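Local structure of nitroalkane oxidase (Podospora anserina, 3MKH) at residues A269-A274 with L351-K356; T74-A79 with L330-A335; Q152-L157 with V188-T193; V206-V211 with V255-G260; P233-V238 with L389-V394. The protein oxidises primary and secondary nitroalkanes to aldehydes or ketones with FAD and molecular oxygen, releasing nitrite and hydrogen peroxide, as a homotetramer. All blocks are in the same frame, centred on the assembly; numbering follows the deposited sequence.

Interaction 1: A269-A274 with L351-K356; sequences AFDGSA and LALAAK
A274 and K356 mark where helix A269-A274 comes nearest to helix L351-K356: their CA atoms are 4.9 Å apart, and the two short axes approach to 8.2 Å at an angle of 49°. This is helix-on-helix packing in the C-terminal helical bundle of the acyl-CoA dehydrogenase fold, and small residues allow the close approach. A274 points its CB into the second helix between successive turns, 3.6 Å from A352 O and 3.7 Å from K356 CB. In return, A352 CB rests 3.4 Å from D271 O, so each alanine methyl lies against backbone of its partner helix. The carboxylate of D271 edges toward L353, its OD1 4.5 Å from L353 CD2, while OD2 is held by a salt bridge with R349 and a hydrogen bond with Y345 OH. K356 contributes only the root of its chain. CG stands anti to the backbone N (chi1 -160°), and a bend at chi2 takes the amine away to the carbonyls of L395, F398 and G400, on the stretch that carries D399, the inferred proton acceptor. S273, a neighbour of A274, hydrogen-bonds D399 OD1 through its OG. Back at the base of the lysine, K356 CB sits 3.4 Å from A274 O.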
# COMPACT_ATOMS: atom_id res chain seq x y z
N ALA A 269 2.65 30.41 -8.74
CA ALA A 269 3.21 29.73 -9.90
C ALA A 269 3.20 28.21 -9.64
O ALA A 269 2.82 27.43 -10.51
CB ALA A 269 4.62 30.23 -10.18
N PHE A 270 3.59 27.80 -8.43
CA PHE A 270 3.65 26.38 -8.12
C PHE A 270 2.28 25.73 -7.95
O PHE A 270 2.17 24.50 -8.01
CB PHE A 270 4.51 26.10 -6.88
CG PHE A 270 5.98 26.37 -7.09
CD1 PHE A 270 6.69 25.74 -8.10
CD2 PHE A 270 6.66 27.24 -6.26
CE1 PHE A 270 8.04 25.98 -8.29
CE2 PHE A 270 8.01 27.49 -6.43
CZ PHE A 270 8.71 26.86 -7.45
N ASP A 271 1.23 26.53 -7.73
CA ASP A 271 -0.13 25.98 -7.72
C ASP A 271 -0.58 25.55 -9.14
O ASP A 271 -1.18 24.50 -9.31
CB ASP A 271 -1.14 26.98 -7.16
CG ASP A 271 -1.00 27.17 -5.65
OD1 ASP A 271 -0.39 26.32 -4.97
OD2 ASP A 271 -1.52 28.19 -5.15
N GLY A 272 -0.30 26.39 -10.13
CA GLY A 272 -0.57 26.05 -11.51
C GLY A 272 0.28 24.87 -11.97
O GLY A 272 -0.20 23.94 -12.63
N SER A 273 1.56 24.89 -11.61
CA SER A 273 2.47 23.83 -12.04
C SER A 273 2.07 22.48 -11.44
O SER A 273 2.27 21.43 -12.06
CB SER A 273 3.92 24.17 -11.68
OG SER A 273 4.10 24.16 -10.27
N ALA A 274 1.51 22.52 -10.23
CA ALA A 274 1.03 21.31 -9.55
C ALA A 274 0.01 20.55 -10.40
O ALA A 274 0.02 19.31 -10.46
CB ALA A 274 0.43 21.67 -8.18
N LEU A 351 -7.14 21.41 -4.49
CA LEU A 351 -7.28 20.41 -5.55
C LEU A 351 -6.03 20.32 -6.43
O LEU A 351 -5.66 19.24 -6.86
CB LEU A 351 -8.51 20.69 -6.41
CG LEU A 351 -9.87 20.57 -5.70
CD1 LEU A 351 -11.02 20.70 -6.71
CD2 LEU A 351 -9.98 19.26 -4.93
N ALA A 352 -5.40 21.46 -6.71
CA ALA A 352 -4.16 21.46 -7.48
C ALA A 352 -3.10 20.64 -6.74
O ALA A 352 -2.49 19.76 -7.32
CB ALA A 352 -3.65 22.88 -7.72
N LEU A 353 -2.89 20.95 -5.46
CA LEU A 353 -1.99 20.18 -4.61
C LEU A 353 -2.33 18.68 -4.59
O LEU A 353 -1.44 17.82 -4.68
CB LEU A 353 -2.02 20.71 -3.18
CG LEU A 353 -1.58 22.17 -3.02
CD1 LEU A 353 -2.06 22.74 -1.68
CD2 LEU A 353 -0.07 22.25 -3.14
N ALA A 354 -3.62 18.38 -4.49
CA ALA A 354 -4.06 16.97 -4.51
C ALA A 354 -3.67 16.25 -5.80
O ALA A 354 -3.19 15.10 -5.76
CB ALA A 354 -5.57 16.88 -4.28
N ALA A 355 -3.88 16.91 -6.94
CA ALA A 355 -3.57 16.27 -8.22
C ALA A 355 -2.08 15.98 -8.27
O ALA A 355 -1.66 14.90 -8.66
CB ALA A 355 -3.98 17.14 -9.42
N LYS A 356 -1.28 16.97 -7.86
CA LYS A 356 0.18 16.81 -7.86
C LYS A 356 0.58 15.61 -7.01
O LYS A 356 1.31 14.73 -7.45
CB LYS A 356 0.86 18.09 -7.35
CG LYS A 356 2.34 18.24 -7.75
CD LYS A 356 3.29 17.37 -6.91
CE LYS A 356 4.74 17.92 -7.00
NZ LYS A 356 5.73 17.06 -6.23

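Interaction 2: T74-A79 with L330-A335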
# COMPACT_ATOMS: atom_id res chain seq x y z
N THR A 74 -6.60 27.56 -21.45
CA THR A 74 -7.03 27.06 -20.15
C THR A 74 -6.02 26.06 -19.60
O THR A 74 -5.23 25.47 -20.35
CB THR A 74 -8.38 26.36 -20.25
OG1 THR A 74 -8.23 25.22 -21.10
CG2 THR A 74 -9.43 27.30 -20.84
N LEU A 75 -6.05 25.87 -18.29
CA LEU A 75 -5.20 24.87 -17.64
C LEU A 75 -5.60 23.47 -18.14
O LEU A 75 -4.75 22.59 -18.28
CB LEU A 75 -5.35 25.01 -16.13
CG LEU A 75 -4.18 24.81 -15.16
CD1 LEU A 75 -2.82 25.22 -15.76
CD2 LEU A 75 -4.47 25.53 -13.84
N ILE A 76 -6.88 23.26 -18.41
CA ILE A 76 -7.31 21.98 -18.97
C ILE A 76 -6.58 21.65 -20.27
O ILE A 76 -6.10 20.53 -20.47
CB ILE A 76 -8.83 21.98 -19.24
CG1 ILE A 76 -9.61 21.79 -17.95
CG2 ILE A 76 -9.21 20.84 -20.18
CD1 ILE A 76 -10.02 20.34 -17.73
N GLU A 77 -6.50 22.62 -21.17
CA GLU A 77 -5.82 22.41 -22.45
C GLU A 77 -4.32 22.19 -22.27
O GLU A 77 -3.70 21.41 -22.99
CB GLU A 77 -6.09 23.59 -23.41
CG GLU A 77 -7.39 23.45 -24.17
CD GLU A 77 -8.02 24.78 -24.58
OE1 GLU A 77 -7.54 25.86 -24.15
OE2 GLU A 77 -9.01 24.74 -25.34
N SER A 78 -3.75 22.90 -21.31
CA SER A 78 -2.37 22.67 -20.93
C SER A 78 -2.16 21.25 -20.42
O SER A 78 -1.17 20.61 -20.75
CB SER A 78 -1.93 23.68 -19.87
OG SER A 78 -1.78 24.94 -20.47
N ALA A 79 -3.11 20.75 -19.63
CA ALA A 79 -3.00 19.40 -19.09
C ALA A 79 -3.06 18.37 -20.21
O ALA A 79 -2.38 17.34 -20.15
CB ALA A 79 -4.10 19.14 -18.06
N LEU A 330 -8.95 13.43 -11.72
CA LEU A 330 -8.54 14.35 -10.67
C LEU A 330 -7.78 15.55 -11.24
O LEU A 330 -8.04 16.70 -10.87
CB LEU A 330 -7.69 13.64 -9.60
CG LEU A 330 -7.18 14.59 -8.50
CD1 LEU A 330 -8.34 15.30 -7.84
CD2 LEU A 330 -6.36 13.86 -7.44
N THR A 331 -6.84 15.28 -12.14
CA THR A 331 -6.08 16.37 -12.76
C THR A 331 -7.01 17.36 -13.48
O THR A 331 -6.85 18.57 -13.37
CB THR A 331 -5.00 15.85 -13.74
OG1 THR A 331 -4.00 15.15 -13.00
CG2 THR A 331 -4.35 17.00 -14.48
N TRP A 332 -7.98 16.84 -14.23
CA TRP A 332 -8.89 17.73 -14.97
C TRP A 332 -9.83 18.51 -14.04
O TRP A 332 -10.14 19.68 -14.28
CB TRP A 332 -9.69 16.94 -16.01
CG TRP A 332 -8.86 16.52 -17.21
CD1 TRP A 332 -7.50 16.59 -17.33
CD2 TRP A 332 -9.35 15.99 -18.44
NE1 TRP A 332 -7.11 16.13 -18.57
CE2 TRP A 332 -8.22 15.76 -19.27
CE3 TRP A 332 -10.63 15.70 -18.94
CZ2 TRP A 332 -8.34 15.24 -20.56
CZ3 TRP A 332 -10.74 15.18 -20.22
CH2 TRP A 332 -9.60 14.96 -21.02
N LYS A 333 -10.28 17.87 -12.97
CA LYS A 333 -11.07 18.58 -11.96
C LYS A 333 -10.28 19.76 -11.38
O LYS A 333 -10.79 20.88 -11.28
CB LYS A 333 -11.55 17.62 -10.85
CG LYS A 333 -12.13 18.32 -9.63
CD LYS A 333 -13.39 19.12 -9.96
CE LYS A 333 -13.84 19.95 -8.72
NZ LYS A 333 -15.10 20.73 -8.90
N ALA A 334 -9.03 19.51 -10.99
CA ALA A 334 -8.17 20.55 -10.46
C ALA A 334 -7.93 21.64 -11.50
O ALA A 334 -7.93 22.82 -11.18
CB ALA A 334 -6.83 19.97 -9.97
N ALA A 335 -7.69 21.24 -12.75
CA ALA A 335 -7.49 22.22 -13.82
C ALA A 335 -8.72 23.13 -13.93
O ALA A 335 -8.62 24.36 -14.04
CB ALA A 335 -7.25 21.52 -15.13
O HOH W 1 -8.92 25.08 -16.88
O HOH W 2 -4.34 15.45 -19.26
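I76 and A335 bring the backbones closest (CA to CA 5.2 Å) in a nearly antiparallel helix pair in which helix 75-79, from the N-terminal helical domain, runs at 151° to helix 330-335, from the C-terminal one. The direct contacts are apolar. I76 carries most of them: CG1 lies 3.7 Å from A335 CB, while CD1 reaches on to W332 CB at 3.8 Å, its side chain crossing that of the tryptophan at about a right angle. CG1 sits beside the backbone N of I76 (chi1 -78°), which sends this longer branch across the interface. L75 CB packs on A335 CB at one end, and A79 CB meets T331 CG2 and the pyrrole part of W332 at the other.

Between the two segments the polar links pass through water; further along the second helix, E339 OE2 accepts directly from L75 N. One water accepts from I76 N and donates to A335 O at 2.9 Å; a second lies in the plane of the indole, taking the proton of W332 NE1 at 2.9 Å and giving a weak bond to A79 O. Within the first segment, T74 and E77 form a capping box: E77 N donates to T74 OG1 at 3.1 Å, and the return bond from T74 N to E77 OE1 is weak.

I3 of the second subunit packs on both I76 and W332. The chemistry implies an apolar seam between the domains, where two waters take up backbone groups and the indole N-H.

Interaction 3: Q152-L157 with V188-T193. With SO4 (sulfate ion), chain G.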
# COMPACT_ATOMS: atom_id res chain seq x y z
N GLN A 152 19.33 31.44 0.90
CA GLN A 152 20.74 31.81 0.89
C GLN A 152 20.96 32.92 -0.12
O GLN A 152 21.90 33.69 0.00
CB GLN A 152 21.62 30.60 0.56
CG GLN A 152 23.14 30.87 0.64
CD GLN A 152 23.76 31.36 -0.68
OE1 GLN A 152 23.26 31.08 -1.76
NE2 GLN A 152 24.88 32.08 -0.57
N THR A 153 20.10 32.99 -1.13
CA THR A 153 20.24 34.01 -2.16
C THR A 153 19.61 35.32 -1.65
O THR A 153 18.44 35.35 -1.24
CB THR A 153 19.60 33.58 -3.50
OG1 THR A 153 20.26 32.40 -4.00
CG2 THR A 153 19.72 34.69 -4.54
N THR A 154 20.38 36.39 -1.69
CA THR A 154 19.94 37.66 -1.12
C THR A 154 20.01 38.75 -2.15
O THR A 154 20.71 38.64 -3.16
CB THR A 154 20.84 38.10 0.05
OG1 THR A 154 22.18 38.22 -0.41
CG2 THR A 154 20.79 37.09 1.17
N ALA A 155 19.26 39.82 -1.89
CA ALA A 155 19.29 41.02 -2.70
C ALA A 155 19.34 42.23 -1.76
O ALA A 155 18.72 42.21 -0.70
CB ALA A 155 18.08 41.08 -3.63
N ARG A 156 20.11 43.24 -2.14
CA ARG A 156 20.24 44.47 -1.36
C ARG A 156 20.18 45.67 -2.29
O ARG A 156 20.84 45.69 -3.33
CB ARG A 156 21.59 44.49 -0.63
CG ARG A 156 21.74 43.43 0.43
CD ARG A 156 23.20 43.32 0.87
NE ARG A 156 23.42 42.21 1.80
CZ ARG A 156 23.59 40.94 1.42
NH1 ARG A 156 23.56 40.61 0.13
NH2 ARG A 156 23.78 39.99 2.32
N LEU A 157 19.39 46.68 -1.92
CA LEU A 157 19.32 47.90 -2.70
C LEU A 157 20.53 48.77 -2.36
O LEU A 157 20.72 49.15 -1.22
CB LEU A 157 18.02 48.65 -2.41
CG LEU A 157 17.74 49.98 -3.13
CD1 LEU A 157 17.69 49.79 -4.63
CD2 LEU A 157 16.43 50.57 -2.64
N VAL A 188 14.08 34.14 -7.14
CA VAL A 188 13.44 34.27 -5.85
C VAL A 188 14.53 34.41 -4.81
O VAL A 188 15.44 33.58 -4.70
CB VAL A 188 12.57 33.06 -5.54
CG1 VAL A 188 11.81 33.26 -4.22
CG2 VAL A 188 11.59 32.84 -6.70
N CYS A 189 14.45 35.49 -4.05
CA CYS A 189 15.49 35.79 -3.09
C CYS A 189 14.94 36.53 -1.88
O CYS A 189 13.76 36.91 -1.85
CB CYS A 189 16.59 36.60 -3.77
SG CYS A 189 15.97 38.05 -4.65
N ARG A 190 15.79 36.75 -0.88
CA ARG A 190 15.37 37.56 0.26
C ARG A 190 16.09 38.91 0.34
O ARG A 190 17.32 39.01 0.14
CB ARG A 190 15.46 36.78 1.57
CG ARG A 190 16.83 36.60 2.10
CD ARG A 190 16.82 35.91 3.44
NE ARG A 190 18.14 35.33 3.67
CZ ARG A 190 19.16 36.00 4.18
NH1 ARG A 190 19.00 37.27 4.53
NH2 ARG A 190 20.33 35.40 4.34
N ASP A 191 15.31 39.95 0.61
CA ASP A 191 15.82 41.31 0.75
C ASP A 191 16.68 41.36 2.01
O ASP A 191 16.22 41.03 3.10
CB ASP A 191 14.65 42.28 0.87
CG ASP A 191 15.09 43.72 1.09
OD1 ASP A 191 16.27 44.04 0.86
OD2 ASP A 191 14.23 44.54 1.47
N ALA A 192 17.94 41.75 1.85
CA ALA A 192 18.83 41.88 2.99
C ALA A 192 19.28 43.34 3.17
O ALA A 192 20.24 43.62 3.88
CB ALA A 192 20.04 40.95 2.83
N THR A 193 18.57 44.27 2.53
CA THR A 193 18.89 45.69 2.65
C THR A 193 18.80 46.12 4.11
O THR A 193 19.67 46.82 4.62
CB THR A 193 17.93 46.55 1.84
OG1 THR A 193 17.87 46.07 0.50
CG2 THR A 193 18.40 48.03 1.85
S SO4 G . 22.75 38.40 5.51
O1 SO4 G . 23.84 37.68 6.16
O2 SO4 G . 22.73 38.05 4.09
O3 SO4 G . 21.49 38.00 6.13
O4 SO4 G . 22.96 39.84 5.65
O HOH W 3 23.10 42.14 4.41
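T154 pairs with R190 and A155 with D191 in parallel register, joining two neighbouring strands of the beta domain between the helical domains. Three backbone bonds tie them: R190 N to T153 O, A155 N to R190 O, and a short one of 2.7 Å from A192 N to A155 O, almost straight at 174°. T193 OG1 then takes over, accepting from L157 N at 2.9 Å and passing its own proton to D191 OD1 at 2.6 Å, on the syn lone pair. T193 N meets the same oxygen from above the carboxylate plane, closing an Asx turn.

Beyond the strands, R190, with weaker help from R156, holds a sulfate, probably from the crystallisation liquor. R190 NH1 donates to sulfate O3 at 3.0 Å in the guanidinium plane, while its NE is held by F151 O. R156 NH2 gives O4 a weak bond, and a water accepting from R156 NE donates to that same O4. With R190 cut back to an alanine, F151 O would probably lose this donor, the sulfate its main one, and T154 the flat group its methyl covers. That methyl, T154 CG2, lies over the centre of the R190 guanidinium, 3.6 Å from CZ.

Interaction 4: V206-V211 with V255-G260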
# COMPACT_ATOMS: atom_id res chain seq x y z
N VAL A 206 10.73 38.35 1.25
CA VAL A 206 10.88 37.61 -0.01
C VAL A 206 10.47 38.41 -1.23
O VAL A 206 9.41 39.06 -1.25
CB VAL A 206 10.13 36.27 0.04
CG1 VAL A 206 10.30 35.52 -1.30
CG2 VAL A 206 10.68 35.43 1.17
N MET A 207 11.34 38.40 -2.24
CA MET A 207 11.16 39.13 -3.48
C MET A 207 11.31 38.21 -4.68
O MET A 207 11.87 37.12 -4.57
CB MET A 207 12.23 40.21 -3.64
CG MET A 207 12.43 41.15 -2.47
SD MET A 207 13.86 42.23 -2.76
CE MET A 207 13.29 43.20 -4.15
N ILE A 208 10.85 38.66 -5.84
CA ILE A 208 11.26 38.07 -7.10
C ILE A 208 11.87 39.18 -7.97
O ILE A 208 11.26 40.24 -8.18
CB ILE A 208 10.10 37.40 -7.86
CG1 ILE A 208 9.44 36.33 -6.97
CG2 ILE A 208 10.58 36.81 -9.19
CD1 ILE A 208 8.26 35.64 -7.64
N ILE A 209 13.09 38.95 -8.43
CA ILE A 209 13.78 39.94 -9.27
C ILE A 209 14.18 39.28 -10.58
O ILE A 209 14.74 38.19 -10.57
CB ILE A 209 15.05 40.48 -8.58
CG1 ILE A 209 14.70 40.98 -7.17
CG2 ILE A 209 15.70 41.58 -9.40
CD1 ILE A 209 15.85 41.68 -6.47
N LEU A 210 13.87 39.95 -11.69
CA LEU A 210 14.27 39.48 -13.00
C LEU A 210 15.77 39.64 -13.20
O LEU A 210 16.36 40.61 -12.75
CB LEU A 210 13.49 40.21 -14.11
CG LEU A 210 11.97 40.12 -14.02
CD1 LEU A 210 11.29 40.82 -15.22
CD2 LEU A 210 11.52 38.65 -13.88
N VAL A 211 16.36 38.66 -13.88
CA VAL A 211 17.74 38.74 -14.33
C VAL A 211 17.81 38.23 -15.77
O VAL A 211 17.51 37.06 -16.05
CB VAL A 211 18.70 37.90 -13.45
CG1 VAL A 211 20.12 37.92 -14.03
CG2 VAL A 211 18.69 38.40 -12.02
N VAL A 255 12.72 44.58 -10.66
CA VAL A 255 11.98 44.00 -9.54
C VAL A 255 10.56 43.64 -9.98
O VAL A 255 9.81 44.50 -10.45
CB VAL A 255 11.91 44.94 -8.33
CG1 VAL A 255 11.04 44.33 -7.25
CG2 VAL A 255 13.32 45.24 -7.80
N LEU A 256 10.21 42.36 -9.87
CA LEU A 256 8.88 41.89 -10.24
C LEU A 256 7.96 41.87 -9.03
O LEU A 256 6.83 42.37 -9.09
CB LEU A 256 8.93 40.49 -10.87
CG LEU A 256 7.57 39.87 -11.22
CD1 LEU A 256 6.92 40.60 -12.39
CD2 LEU A 256 7.70 38.35 -11.56
N CYS A 257 8.43 41.29 -7.94
CA CYS A 257 7.70 41.33 -6.67
C CYS A 257 8.58 41.94 -5.61
O CYS A 257 9.62 41.37 -5.27
CB CYS A 257 7.27 39.93 -6.22
SG CYS A 257 6.35 39.04 -7.49
N PRO A 258 8.15 43.09 -5.07
CA PRO A 258 8.88 43.76 -4.00
C PRO A 258 8.85 42.91 -2.74
O PRO A 258 8.00 42.03 -2.60
CB PRO A 258 8.06 45.05 -3.77
CG PRO A 258 7.22 45.22 -5.01
CD PRO A 258 6.93 43.83 -5.48
N ALA A 259 9.76 43.20 -1.82
CA ALA A 259 9.87 42.41 -0.60
C ALA A 259 8.52 42.22 0.08
O ALA A 259 7.79 43.19 0.33
CB ALA A 259 10.89 43.03 0.35
N GLY A 260 8.19 40.98 0.39
CA GLY A 260 6.93 40.69 1.05
C GLY A 260 5.82 40.27 0.11
O GLY A 260 4.76 39.82 0.55
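I208 faces both L256 and C257 across an antiparallel strand pair, which makes this a classic beta bulge in the beta domain of the acyl-CoA dehydrogenase fold. Backbone bonds define it. I208 O accepts twice, from C257 N at 3.0 Å on a lone pair in the carbonyl plane and from L256 N at 2.9 Å, a little tilted from it. I208 N returns a bond to C257 O. Past the bulge, I209 and V255 form a non-hydrogen-bonded pair, and at the other end G260 N donates to V206 O at 2.8 Å.

The apolar contacts fall on two faces. On that of I208 and C257, I208 CD1 lies 3.9 Å from C257 SG, and the I208 and L256 side chains lie side by side, I208 CG2 to L256 CD2 at 4.0 Å. L256 also packs on P105 and I106, so this face packs on helix 90-109. On the other face M207 stretches along the second segment. Its chain bends only at chi3 (66°), and that bend brings CE to V255 CG1 at 4.0 Å, where both side chains also touch W162. With an alanine at M207, V255 and A259 would probably lose the methionine chain packed on them, opening a gap beside W162. The methionine packs tightly near its base, where CG lies 3.4 Å from A259 CA, closer than carbons usually pack.

Interaction 5: P233-V238 with L389-V394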
# COMPACT_ATOMS: atom_id res chain seq x y z
N PRO A 233 19.05 10.41 -13.23
CA PRO A 233 18.75 9.10 -13.86
C PRO A 233 17.72 9.16 -14.99
O PRO A 233 17.68 8.24 -15.81
CB PRO A 233 18.21 8.27 -12.69
CG PRO A 233 17.64 9.26 -11.77
CD PRO A 233 18.53 10.48 -11.85
N GLY A 234 16.89 10.20 -15.02
CA GLY A 234 16.05 10.50 -16.17
C GLY A 234 16.10 12.01 -16.44
O GLY A 234 16.86 12.72 -15.80
N HIS A 235 15.29 12.49 -17.39
CA HIS A 235 15.36 13.89 -17.81
C HIS A 235 16.81 14.29 -18.11
O HIS A 235 17.31 15.33 -17.64
CB HIS A 235 14.76 14.80 -16.74
CG HIS A 235 13.31 14.54 -16.45
ND1 HIS A 235 12.89 13.62 -15.50
CD2 HIS A 235 12.18 15.07 -16.98
CE1 HIS A 235 11.57 13.60 -15.46
NE2 HIS A 235 11.11 14.47 -16.34
N THR A 236 17.48 13.47 -18.90
CA THR A 236 18.93 13.62 -19.13
C THR A 236 19.29 14.77 -20.08
O THR A 236 20.47 15.14 -20.19
CB THR A 236 19.54 12.31 -19.65
OG1 THR A 236 19.04 12.02 -20.97
CG2 THR A 236 19.20 11.14 -18.71
N SER A 237 18.29 15.34 -20.75
CA SER A 237 18.50 16.51 -21.61
C SER A 237 18.05 17.78 -20.90
O SER A 237 17.98 18.86 -21.50
CB SER A 237 17.77 16.35 -22.96
OG SER A 237 16.38 16.69 -22.83
N VAL A 238 17.72 17.65 -19.62
CA VAL A 238 17.28 18.80 -18.84
C VAL A 238 18.45 19.37 -18.06
O VAL A 238 19.20 18.62 -17.44
CB VAL A 238 16.15 18.42 -17.87
CG1 VAL A 238 15.85 19.56 -16.93
CG2 VAL A 238 14.89 18.00 -18.65
N LEU A 389 10.23 4.41 -15.17
CA LEU A 389 10.43 4.48 -13.71
C LEU A 389 11.35 5.65 -13.30
O LEU A 389 11.03 6.46 -12.43
CB LEU A 389 11.03 3.15 -13.20
CG LEU A 389 11.35 3.14 -11.71
CD1 LEU A 389 10.09 3.52 -10.92
CD2 LEU A 389 11.89 1.78 -11.25
N ASN A 390 12.51 5.74 -13.94
CA ASN A 390 13.46 6.78 -13.59
C ASN A 390 13.01 8.19 -13.96
O ASN A 390 13.57 9.16 -13.46
CB ASN A 390 14.84 6.47 -14.16
CG ASN A 390 15.54 5.40 -13.36
OD1 ASN A 390 15.84 5.60 -12.20
ND2 ASN A 390 15.74 4.23 -13.96
N THR A 391 12.01 8.29 -14.81
CA THR A 391 11.35 9.57 -15.06
C THR A 391 10.33 9.82 -13.96
O THR A 391 10.26 10.89 -13.35
CB THR A 391 10.67 9.59 -16.45
OG1 THR A 391 11.65 9.34 -17.47
CG2 THR A 391 9.99 10.95 -16.73
N ALA A 392 9.54 8.79 -13.67
CA ALA A 392 8.43 8.92 -12.73
C ALA A 392 8.88 9.31 -11.32
O ALA A 392 8.20 10.09 -10.63
CB ALA A 392 7.61 7.61 -12.70
N VAL A 393 10.03 8.79 -10.88
CA VAL A 393 10.43 9.05 -9.49
C VAL A 393 10.74 10.52 -9.19
O VAL A 393 10.76 10.92 -8.03
CB VAL A 393 11.59 8.15 -8.98
CG1 VAL A 393 11.19 6.70 -9.04
CG2 VAL A 393 12.85 8.41 -9.76
N VAL A 394 10.99 11.33 -10.22
CA VAL A 394 11.16 12.76 -10.00
C VAL A 394 9.84 13.48 -9.64
O VAL A 394 9.86 14.54 -9.03
CB VAL A 394 11.79 13.46 -11.22
CG1 VAL A 394 10.71 13.95 -12.19
CG2 VAL A 394 12.66 14.61 -10.75
O HOH W 4 13.32 11.18 -18.73
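H235 pushes its imidazole between T391 and V394, and this is the tight part of the contact. CE1 is the atom that touches: T391 CG2 lies 3.3 Å from it and V394 CG1 3.4 Å, both approaching the ring obliquely. The torsion of T391 (chi1 -59°) sets its methyl anti to the backbone N and facing the histidine, while OG1 turns back to the carbonyl of D387. Both ring nitrogens are used: NE2 hydrogen-bonds Y86 OH, and ND1 bonds Y379 OH of the third subunit, so the imidazole is fixed in rotation. G234 belongs to this close part as well, since a CB there would stand 2.8 Å from N390 O. Beside the tight part a water bridges the two segments, accepting from H235 N at 2.7 Å and donating to T391 OG1 at 2.8 Å.

The other side is looser. P233 lays its CB on N390 OD1 at 3.6 Å, the two side chains crossing at about a right angle; the proline is partly exposed and also packs on S386 of the third subunit. The amide of N390 is turned to the tetramer, its ND2 donating to OD1 of N390 in the third subunit.

V394 belongs to the FAD pocket, so the loop packs directly behind a flavin-contacting residue. The loop, which connects strands 224-228 and 242-251, lies between helix 385-392 and helix 90-109, where L94 touches H235 and P90 touches T391.

Overall arrangement
Interactions 1 and 2 touch in the helical core, their centres 10 Å apart: L351 O meets A334 CB at 3.4 Å, and the second subunit reaches both. Interactions 3 and 4 form a second pair in the beta domain, centres 9 Å apart, where strands 184-191 and 206-212 are neighbours and C189 O probably accepts from M207 N at 2.9 Å. Interaction 5 stands apart, about 20 Å from interaction 1 between centres, at the interface with the third subunit. Three of them come near bound FAD: the side chain of V394 is about 4 Å from it, that of V188 about 7 Å and that of K356 about 6 Å, and about 4 Å from the side chain of D399.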